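Local atomic coordinates of serine protease (Nocardiopsis alba, PDB entry 2OUA), a protein that probably cleaves peptide bonds within proteins as an acid-stable serine endopeptidase, of which this chain forms the protease domain, of the trypsin (S1) family. Residues V39-S44 with G50-S55. Numbering follows the deposited sequence.
Sequences VGTQVS and GVFERS
With CG placed anti to its own carbonyl carbon (chi1 -83°), Phe52 lays its ring alongside Thr41 and against Val43, whose CG2, likewise anti to the carbonyl carbon, is turned to the ring side. Val43 CG2 meets the ring obliquely, 3.4 Å from Phe52 CE1, the two side chains crossing at about a right angle. Thr41 O lies in the ring plane at its edge, 3.4 Å from Phe52 CD1, and the same oxygen accepts the backbone N-H of Phe52 (N to O 2.9 Å). Strands 42-45 and 48-56 form an antiparallel beta hairpin in the N-terminal half of this chymotrypsin-like double-barrel fold. Val43 and Gly50 are a hydrogen-bonded pair, Val43 N giving to Gly50 O (2.7 Å) and Gly50 N to Val43 O (2.9 Å). Next to it, Gln42 and Val51 make a non-hydrogen-bonded pair, and the bent Gln42 chain brings NE2 to 3.7 Å from Val51 CG2. Ahead of strand 42-45, Gly40 N donates to Phe52 O almost linearly (175° at the hydrogen). Val39 CG2 packs 3.9 Å from Ser55 CB, while Ser55 OG bonds to Gly37 O. The Ser55 side chain lies about 7 Å from those of His35 and Asp61, predicted charge-relay residues, without touching them. Tyr9, Ala63 and Val65 also touch Phe52.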
ATOM      1  N   VAL A  39       1.617 -11.026  11.774  1.00  8.78           N
ATOM      2  CA  VAL A  39       1.214 -12.266  11.123  1.00  8.91           C
ATOM      3  C   VAL A  39       0.088 -12.897  11.934  1.00  8.65           C
ATOM      4  O   VAL A  39       0.162 -12.964  13.163  1.00  7.64           O
ATOM      5  CB  VAL A  39       2.386 -13.260  11.031  1.00  9.03           C
ATOM      6  CG1 VAL A  39       1.890 -14.602  10.498  1.00 10.26           C
ATOM      7  CG2 VAL A  39       3.466 -12.701  10.118  1.00 10.58           C
ATOM      8  N   GLY A  40      -0.950 -13.348  11.234  1.00  7.55           N
ATOM      9  CA  GLY A  40      -2.087 -13.971  11.889  1.00  7.59           C
ATOM     10  C   GLY A  40      -3.231 -13.013  12.170  1.00  8.41           C
ATOM     11  O   GLY A  40      -4.331 -13.434  12.531  1.00  6.81           O
ATOM     12  N   THR A  41      -2.985 -11.718  12.007  1.00  7.88           N
ATOM     13  CA  THR A  41      -4.019 -10.727  12.263  1.00  8.59           C
ATOM     14  C   THR A  41      -5.150 -10.804  11.254  1.00  7.97           C
ATOM     15  O   THR A  41      -4.920 -10.874  10.044  1.00  6.95           O
ATOM     16  CB  THR A  41      -3.434  -9.307  12.282  1.00  8.88           C
ATOM     17  OG1 THR A  41      -2.568  -9.182  13.415  1.00  7.19           O
ATOM     18  CG2 THR A  41      -4.536  -8.265  12.383  1.00  7.77           C
ATOM     19  N   GLN A  42      -6.374 -10.788  11.773  1.00  8.64           N
ATOM     20  CA  GLN A  42      -7.585 -10.872  10.965  1.00 10.06           C
ATOM     21  C   GLN A  42      -7.980  -9.529  10.367  1.00 11.27           C
ATOM     22  O   GLN A  42      -7.874  -8.483  11.013  1.00 10.33           O
ATOM     23  CB  GLN A  42      -8.740 -11.408  11.815  1.00 12.85           C
ATOM     24  CG  GLN A  42      -8.547 -12.834  12.301  1.00 16.41           C
ATOM     25  CD  GLN A  42      -8.549 -13.837  11.168  1.00 20.94           C
ATOM     26  OE1 GLN A  42      -9.479 -13.875  10.363  1.00 23.97           O
ATOM     27  NE2 GLN A  42      -7.510 -14.659  11.102  1.00 23.99           N
ATOM     28  N   VAL A  43      -8.462  -9.577   9.131  1.00 10.96           N
ATOM     29  CA  VAL A  43      -8.865  -8.384   8.404  1.00 11.39           C
ATOM     30  C   VAL A  43     -10.306  -8.455   7.914  1.00 11.62           C
ATOM     31  O   VAL A  43     -10.798  -9.525   7.557  1.00 10.17           O
ATOM     32  CB  VAL A  43      -7.957  -8.174   7.167  1.00 13.55           C
ATOM     33  CG1 VAL A  43      -8.555  -7.124   6.242  1.00 14.20           C
ATOM     34  CG2 VAL A  43      -6.563  -7.761   7.614  1.00 12.47           C
ATOM     35  N   SER A  44     -10.964  -7.302   7.896  1.00 12.36           N
ATOM     36  CA  SER A  44     -12.331  -7.183   7.402  1.00 12.37           C
ATOM     37  C   SER A  44     -12.395  -6.031   6.410  1.00 11.76           C
ATOM     38  O   SER A  44     -11.900  -4.933   6.683  1.00 11.51           O
ATOM     39  CB  SER A  44     -13.317  -6.909   8.541  1.00 12.72           C
ATOM     40  OG  SER A  44     -13.594  -8.084   9.279  1.00 14.96           O
ATOM     41  N   GLY A  50     -10.007 -11.615   5.683  1.00 10.83           N
ATOM     42  CA  GLY A  50      -8.675 -12.069   5.338  1.00 10.16           C
ATOM     43  C   GLY A  50      -7.778 -12.158   6.548  1.00  8.51           C
ATOM     44  O   GLY A  50      -8.203 -11.870   7.668  1.00  8.96           O
ATOM     45  N   VAL A  51      -6.530 -12.545   6.319  1.00  9.49           N
ATOM     46  CA  VAL A  51      -5.562 -12.678   7.397  1.00  9.44           C
ATOM     47  C   VAL A  51      -4.172 -12.306   6.904  1.00  8.20           C
ATOM     48  O   VAL A  51      -3.817 -12.587   5.758  1.00  9.04           O
ATOM     49  CB  VAL A  51      -5.535 -14.130   7.925  1.00  9.66           C
ATOM     50  CG1 VAL A  51      -5.203 -15.082   6.786  1.00 13.63           C
ATOM     51  CG2 VAL A  51      -4.512 -14.270   9.042  1.00 10.38           C
ATOM     52  N   PHE A  52      -3.389 -11.660   7.762  1.00  7.24           N
ATOM     53  CA  PHE A  52      -2.027 -11.293   7.396  1.00  8.29           C
ATOM     54  C   PHE A  52      -1.222 -12.586   7.292  1.00  9.71           C
ATOM     55  O   PHE A  52      -0.929 -13.231   8.304  1.00  8.88           O
ATOM     56  CB  PHE A  52      -1.401 -10.371   8.455  1.00  6.81           C
ATOM     57  CG  PHE A  52      -1.763  -8.920   8.290  1.00  9.18           C
ATOM     58  CD1 PHE A  52      -3.025  -8.452   8.635  1.00  8.00           C
ATOM     59  CD2 PHE A  52      -0.835  -8.020   7.764  1.00  9.29           C
ATOM     60  CE1 PHE A  52      -3.367  -7.108   8.457  1.00  9.46           C
ATOM     61  CE2 PHE A  52      -1.168  -6.671   7.581  1.00  8.10           C
ATOM     62  CZ  PHE A  52      -2.436  -6.216   7.928  1.00  9.18           C
ATOM     63  N   GLU A  53      -0.889 -12.968   6.063  1.00 10.01           N
ATOM     64  CA  GLU A  53      -0.119 -14.186   5.809  1.00 11.04           C
ATOM     65  C   GLU A  53       1.367 -13.909   5.975  1.00 10.98           C
ATOM     66  O   GLU A  53       2.113 -14.738   6.494  1.00 10.05           O
ATOM     67  CB  GLU A  53      -0.391 -14.700   4.392  1.00 12.74           C
ATOM     68  CG  GLU A  53       0.457 -15.907   4.008  1.00 18.26           C
ATOM     69  CD  GLU A  53       0.163 -16.426   2.610  1.00 22.18           C
ATOM     70  OE1 GLU A  53       0.856 -17.372   2.175  1.00 25.79           O
ATOM     71  OE2 GLU A  53      -0.754 -15.901   1.946  1.00 21.43           O
ATOM     72  N   ARG A  54       1.786 -12.731   5.527  1.00 10.23           N
ATOM     73  CA  ARG A  54       3.173 -12.311   5.624  1.00 10.83           C
ATOM     74  C   ARG A  54       3.186 -10.901   6.198  1.00  9.73           C
ATOM     75  O   ARG A  54       2.299 -10.098   5.897  1.00  8.68           O
ATOM     76  CB  ARG A  54       3.821 -12.286   4.237  1.00 13.02           C
ATOM     77  CG  ARG A  54       3.863 -13.623   3.520  1.00 18.59           C
ATOM     78  CD  ARG A  54       5.130 -14.389   3.845  1.00 25.49           C
ATOM     79  NE  ARG A  54       5.347 -15.477   2.898  1.00 30.00           N
ATOM     80  CZ  ARG A  54       6.523 -16.056   2.681  1.00 31.58           C
ATOM     81  NH1 ARG A  54       7.596 -15.648   3.346  1.00 32.88           N
ATOM     82  NH2 ARG A  54       6.629 -17.032   1.790  1.00 34.67           N
ATOM     83  N   SER A  55       4.177 -10.602   7.032  1.00  6.98           N
ATOM     84  CA  SER A  55       4.285  -9.266   7.603  1.00  6.92           C
ATOM     85  C   SER A  55       5.656  -9.043   8.202  1.00  7.84           C
ATOM     86  O   SER A  55       6.143  -9.869   8.973  1.00  7.86           O
ATOM     87  CB  SER A  55       3.227  -9.032   8.682  1.00  8.74           C
ATOM     88  OG  SER A  55       3.302  -7.693   9.173  1.00  7.22           O
TER